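Local coordinates for protein phenol hydroxylase component phL (Pseudomonas stutzeri, PDB 3U52) that probably serves as a non-catalytic helical subunit of the oxygenase component of a bacterial phenol hydroxylase, the multicomponent enzyme that hydroxylates phenol, at residues Cys71-Pro76 with Met268-Gly273; Arg62-Met67 with Arg279-Lys284. One frame throughout, in Å; residues are numbered along the deposited sequence.

Contact 1. Residues Cys71-Pro76 with Met268-Gly273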
loop_
_atom_site.group_PDB
_atom_site.type_symbol
_atom_site.label_atom_id
_atom_site.label_comp_id
_atom_site.label_asym_id
_atom_site.label_seq_id
_atom_site.Cartn_x
_atom_site.Cartn_y
_atom_site.Cartn_z
ATOM N N CYS D 71 17.768 16.691 21.721
ATOM C CA CYS D 71 16.963 15.452 21.559
ATOM C C CYS D 71 16.369 14.864 22.843
ATOM O O CYS D 71 15.615 13.899 22.769
ATOM C CB CYS D 71 17.775 14.361 20.888
ATOM S SG CYS D 71 18.291 14.880 19.304
ATOM N N ALA D 72 16.710 15.418 24.011
ATOM C CA ALA D 72 15.915 15.180 25.212
ATOM C C ALA D 72 14.455 15.617 24.979
ATOM O O ALA D 72 13.524 15.079 25.602
ATOM C CB ALA D 72 16.480 15.960 26.401
ATOM N N VAL D 73 14.245 16.617 24.133
ATOM C CA VAL D 73 12.880 17.044 23.832
ATOM C C VAL D 73 12.378 16.156 22.704
ATOM O O VAL D 73 12.920 16.199 21.597
ATOM C CB VAL D 73 12.796 18.541 23.457
ATOM C CG1 VAL D 73 11.433 18.872 22.878
ATOM C CG2 VAL D 73 13.093 19.429 24.676
ATOM N N SER D 74 11.388 15.319 23.008
ATOM C CA SER D 74 10.836 14.358 22.053
ATOM C C SER D 74 9.315 14.450 22.081
ATOM O O SER D 74 8.738 14.942 23.044
ATOM C CB SER D 74 11.249 12.928 22.396
ATOM O OG SER D 74 12.670 12.804 22.344
ATOM N N ASP D 75 8.680 13.939 21.038
ATOM C CA ASP D 75 7.247 14.108 20.842
ATOM C C ASP D 75 6.533 12.862 21.406
ATOM O O ASP D 75 6.782 11.751 20.933
ATOM C CB ASP D 75 6.946 14.275 19.348
ATOM C CG ASP D 75 5.467 14.578 19.070
ATOM O OD1 ASP D 75 4.677 14.647 20.021
ATOM O OD2 ASP D 75 5.078 14.735 17.906
ATOM N N PRO D 76 5.671 13.046 22.432
ATOM C CA PRO D 76 4.824 11.964 22.955
ATOM C C PRO D 76 3.878 11.342 21.910
ATOM O O PRO D 76 3.558 10.159 22.030
ATOM C CB PRO D 76 4.008 12.635 24.090
ATOM C CG PRO D 76 4.708 13.940 24.379
ATOM C CD PRO D 76 5.477 14.326 23.135
ATOM N N MET D 268 8.277 21.728 27.597
ATOM C CA MET D 268 8.466 22.483 28.850
ATOM C C MET D 268 9.067 21.643 29.989
ATOM O O MET D 268 9.967 22.106 30.649
ATOM C CB MET D 268 7.183 23.157 29.304
ATOM C CG MET D 268 6.796 24.402 28.489
ATOM S SD MET D 268 8.069 25.694 28.423
ATOM C CE MET D 268 7.905 26.346 30.097
ATOM N N LYS D 269 8.584 20.425 30.224
ATOM C CA LYS D 269 9.145 19.572 31.287
ATOM C C LYS D 269 10.635 19.310 31.137
ATOM O O LYS D 269 11.361 19.319 32.126
ATOM C CB LYS D 269 8.452 18.221 31.380
ATOM C CG LYS D 269 7.094 18.253 32.080
ATOM C CD LYS D 269 6.688 16.828 32.535
ATOM C CE LYS D 269 6.697 16.693 34.054
ATOM N NZ LYS D 269 5.606 17.543 34.666
ATOM N N ALA D 270 11.084 19.070 29.902
ATOM C CA ALA D 270 12.485 18.732 29.642
ATOM C C ALA D 270 13.387 19.954 29.729
ATOM O O ALA D 270 14.501 19.854 30.244
ATOM C CB ALA D 270 12.628 18.028 28.285
ATOM N N VAL D 271 12.900 21.108 29.245
ATOM C CA VAL D 271 13.693 22.362 29.275
ATOM C C VAL D 271 13.790 22.952 30.718
ATOM O O VAL D 271 14.875 23.276 31.196
ATOM C CB VAL D 271 13.143 23.382 28.245
ATOM C CG1 VAL D 271 13.934 24.657 28.257
ATOM C CG2 VAL D 271 13.235 22.796 26.842
ATOM N N ALA D 272 12.654 23.061 31.400
ATOM C CA ALA D 272 12.630 23.443 32.811
ATOM C C ALA D 272 13.386 22.466 33.765
ATOM O O ALA D 272 14.139 22.894 34.626
ATOM C CB ALA D 272 11.201 23.656 33.269
ATOM N N GLY D 273 13.196 21.170 33.601
ATOM C CA GLY D 273 13.916 20.171 34.393
ATOM C C GLY D 273 15.403 20.078 34.144
ATOM O O GLY D 273 16.130 19.498 34.940
#
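V73 meets A270 and V271 through methyl groups. The apolar part rests on one branch of the loop valine. V73 CG2 lies 3.9 Å from A270 CB and 4.0 Å from V271 CG2, so this methyl touches two consecutive residues of the helix. V73 CG1 stands anti to the backbone N (chi1 168°). That puts CG2 beside the N and on the side of the helix. V271 holds its branches in the same way, and its CG2 is the one that reaches V73. The two valine side chains cross obliquely. A270 points its CB toward the loop. Its second neighbour is a backbone atom: A72 O sits 4.1 Å from A270 CB, a plain van der Waals approach. A72 also points toward the helix, but its CB stays 4.8 Å from A270 CB.

No hydrogen bond joins the segments. Several polar groups of the loop bond to other parts of the chain. V73 O accepts from T148 OG1, S74 OG pairs with Y37 OH, and D75 forms a salt bridge with R77. V73 also packs on M267 of the same helix and on V149 and M152 of helix 147-175. The contact is a loop-on-helix packing in an all-helical subunit: the loop ahead of helix 81-105 lies against helix 251-274 near its C-terminal end.

Contact 2. Residues Arg62-Met67 with Arg279-Lys284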
loop_
_atom_site.group_PDB
_atom_site.type_symbol
_atom_site.label_atom_id
_atom_site.label_comp_id
_atom_site.label_asym_id
_atom_site.label_seq_id
_atom_site.Cartn_x
_atom_site.Cartn_y
_atom_site.Cartn_z
ATOM N N ARG D 62 21.232 30.339 19.172
ATOM C CA ARG D 62 20.116 31.247 18.771
ATOM C C ARG D 62 19.109 31.412 19.884
ATOM O O ARG D 62 18.298 32.342 19.857
ATOM C CB ARG D 62 19.383 30.828 17.483
ATOM C CG ARG D 62 20.181 31.113 16.248
ATOM C CD ARG D 62 19.398 31.054 14.883
ATOM N NE ARG D 62 20.270 31.722 13.935
ATOM C CZ ARG D 62 21.213 31.120 13.238
ATOM N NH1 ARG D 62 21.973 31.859 12.435
ATOM N NH2 ARG D 62 21.359 29.779 13.295
ATOM N N THR D 63 19.164 30.504 20.861
ATOM C CA THR D 63 18.432 30.666 22.110
ATOM C C THR D 63 19.389 30.747 23.303
ATOM O O THR D 63 20.457 30.165 23.279
ATOM C CB THR D 63 17.387 29.543 22.320
ATOM O OG1 THR D 63 16.617 29.825 23.489
ATOM C CG2 THR D 63 18.015 28.214 22.451
ATOM N N ALA D 64 18.983 31.484 24.324
ATOM C CA ALA D 64 19.753 31.581 25.585
ATOM C C ALA D 64 19.586 30.324 26.450
ATOM O O ALA D 64 20.433 30.025 27.299
ATOM C CB ALA D 64 19.382 32.854 26.362
ATOM N N ILE D 65 18.487 29.599 26.244
ATOM C CA ILE D 65 18.277 28.308 26.883
ATOM C C ILE D 65 19.410 27.366 26.527
ATOM O O ILE D 65 19.912 27.401 25.418
ATOM C CB ILE D 65 16.932 27.694 26.460
ATOM C CG1 ILE D 65 15.757 28.543 26.982
ATOM C CG2 ILE D 65 16.808 26.280 26.975
ATOM C CD1 ILE D 65 15.561 28.495 28.512
ATOM N N ARG D 66 19.833 26.545 27.480
ATOM C CA ARG D 66 20.921 25.587 27.274
ATOM C C ARG D 66 20.470 24.174 27.610
ATOM O O ARG D 66 19.770 23.962 28.595
ATOM C CB ARG D 66 22.161 25.949 28.139
ATOM C CG ARG D 66 22.853 27.261 27.751
ATOM C CD ARG D 66 23.505 27.183 26.364
ATOM N NE ARG D 66 23.299 28.437 25.615
ATOM C CZ ARG D 66 24.291 29.222 25.241
ATOM N NH1 ARG D 66 25.530 28.854 25.525
ATOM N NH2 ARG D 66 24.063 30.338 24.574
ATOM N N MET D 67 20.850 23.227 26.758
ATOM C CA MET D 67 20.575 21.797 26.946
ATOM C C MET D 67 21.798 20.988 26.624
ATOM O O MET D 67 22.411 21.167 25.553
ATOM C CB MET D 67 19.482 21.308 26.020
ATOM C CG MET D 67 18.187 22.055 26.193
ATOM S SD MET D 67 17.238 21.627 27.654
ATOM C CE MET D 67 16.559 20.021 27.158
ATOM N N ARG D 279 15.278 27.370 34.076
ATOM C CA ARG D 279 14.114 27.756 34.870
ATOM C C ARG D 279 14.076 29.249 35.274
ATOM O O ARG D 279 13.051 29.925 35.106
ATOM C CB ARG D 279 14.101 26.859 36.094
ATOM C CG ARG D 279 12.757 26.362 36.477
ATOM C CD ARG D 279 12.832 24.931 37.002
ATOM N NE ARG D 279 13.599 24.794 38.237
ATOM C CZ ARG D 279 14.612 23.936 38.419
ATOM N NH1 ARG D 279 15.007 23.096 37.459
ATOM N NH2 ARG D 279 15.220 23.900 39.597
ATOM N N GLU D 280 15.193 29.766 35.796
ATOM C CA GLU D 280 15.349 31.226 36.024
ATOM C C GLU D 280 14.984 32.057 34.783
ATOM O O GLU D 280 14.219 33.012 34.866
ATOM C CB GLU D 280 16.802 31.594 36.428
ATOM C CG GLU D 280 17.243 31.270 37.896
ATOM C CD GLU D 280 18.792 31.182 38.047
ATOM O OE1 GLU D 280 19.532 31.952 37.372
ATOM O OE2 GLU D 280 19.273 30.320 38.831
ATOM N N LEU D 281 15.579 31.689 33.641
ATOM C CA LEU D 281 15.340 32.355 32.367
ATOM C C LEU D 281 13.860 32.272 31.960
ATOM O O LEU D 281 13.253 33.265 31.561
ATOM C CB LEU D 281 16.212 31.716 31.293
ATOM C CG LEU D 281 16.999 32.574 30.304
ATOM C CD1 LEU D 281 17.302 31.737 29.055
ATOM C CD2 LEU D 281 16.306 33.896 29.944
ATOM N N LEU D 282 13.277 31.084 32.078
ATOM C CA LEU D 282 11.876 30.892 31.739
ATOM C C LEU D 282 10.985 31.758 32.617
ATOM O O LEU D 282 10.034 32.369 32.136
ATOM C CB LEU D 282 11.479 29.403 31.857
ATOM C CG LEU D 282 12.093 28.364 30.893
ATOM C CD1 LEU D 282 11.575 26.972 31.200
ATOM C CD2 LEU D 282 11.764 28.701 29.464
ATOM N N GLN D 283 11.290 31.827 33.921
ATOM C CA GLN D 283 10.467 32.656 34.810
ATOM C C GLN D 283 10.489 34.151 34.392
ATOM O O GLN D 283 9.497 34.872 34.476
ATOM C CB GLN D 283 10.938 32.509 36.265
ATOM C CG GLN D 283 9.990 33.170 37.228
ATOM C CD GLN D 283 8.634 32.518 37.230
ATOM O OE1 GLN D 283 8.505 31.331 37.561
ATOM N NE2 GLN D 283 7.608 33.277 36.859
ATOM N N LYS D 284 11.658 34.615 33.979
ATOM C CA LYS D 284 11.828 36.003 33.563
ATOM C C LYS D 284 10.920 36.256 32.346
ATOM O O LYS D 284 10.179 37.259 32.311
ATOM C CB LYS D 284 13.308 36.222 33.253
ATOM C CG LYS D 284 13.675 37.527 32.573
ATOM C CD LYS D 284 15.133 37.442 32.070
ATOM C CE LYS D 284 15.315 38.184 30.746
ATOM N NZ LYS D 284 16.773 38.265 30.354
#
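A64 and I65 lie in the long loop between helices 31-36 and 81-105, where it packs on helix 276-302 through L281 and L282. This is a loop-to-helix contact in the all-helical fold, about 20 Å (centre to centre) from the middle of the chain. L281 points at the loop, and its CD1 does the touching. That methyl is 3.6 Å from A64 CB and 3.7 Å from I65 CD1, so it touches both. A64 forms the exposed side of the contact and I65 the buried side. I65 sends CG1 beside its backbone N, anti to the carbonyl carbon (chi1 -66°). With chi2 at -70° as well, this brings CD1 to the helix, although CB does not head there. I65 CD1 then also meets L282 CD2 at 3.9 Å. The I65 and L282 side chains are at about a right angle.

The loop has polar support of its own. I65 N gives a weak hydrogen bond to T63 OG1 (3.3 Å, 149°), in the manner of an ST turn. D210 bonds to both T63 OG1 and A64 N. Beyond the contact, I65 rests on W285, and L282 on F212.

No hydrogen bond or salt bridge crosses between the segments. Contact with the helix therefore depends on the fit of aliphatic side chains, while the polar bonds to D210 probably help to set the course of the loop.

The two contacts hold one loop against two successive helices, 251-274 and 276-302. Their centres lie 13 Å apart, and contact 1 is nested inside the loop of chain that contact 2 closes. V271 and I65 join them: V271 CG1 packs 3.5 Å from I65 CG2. M268 CE also meets L282 CD1 at 3.9 Å. A probable hydrogen bond from R279 NH1 to A272 O, at 3.0 Å, ties the helices together. N278 ND2 bonds to V271 O and R66 O, so it links the loop to helix 251-274. The xenon pocket includes Y257 of that same helix, with Y227 and D232 of helix 211-240. None of these three residues belongs to either contact.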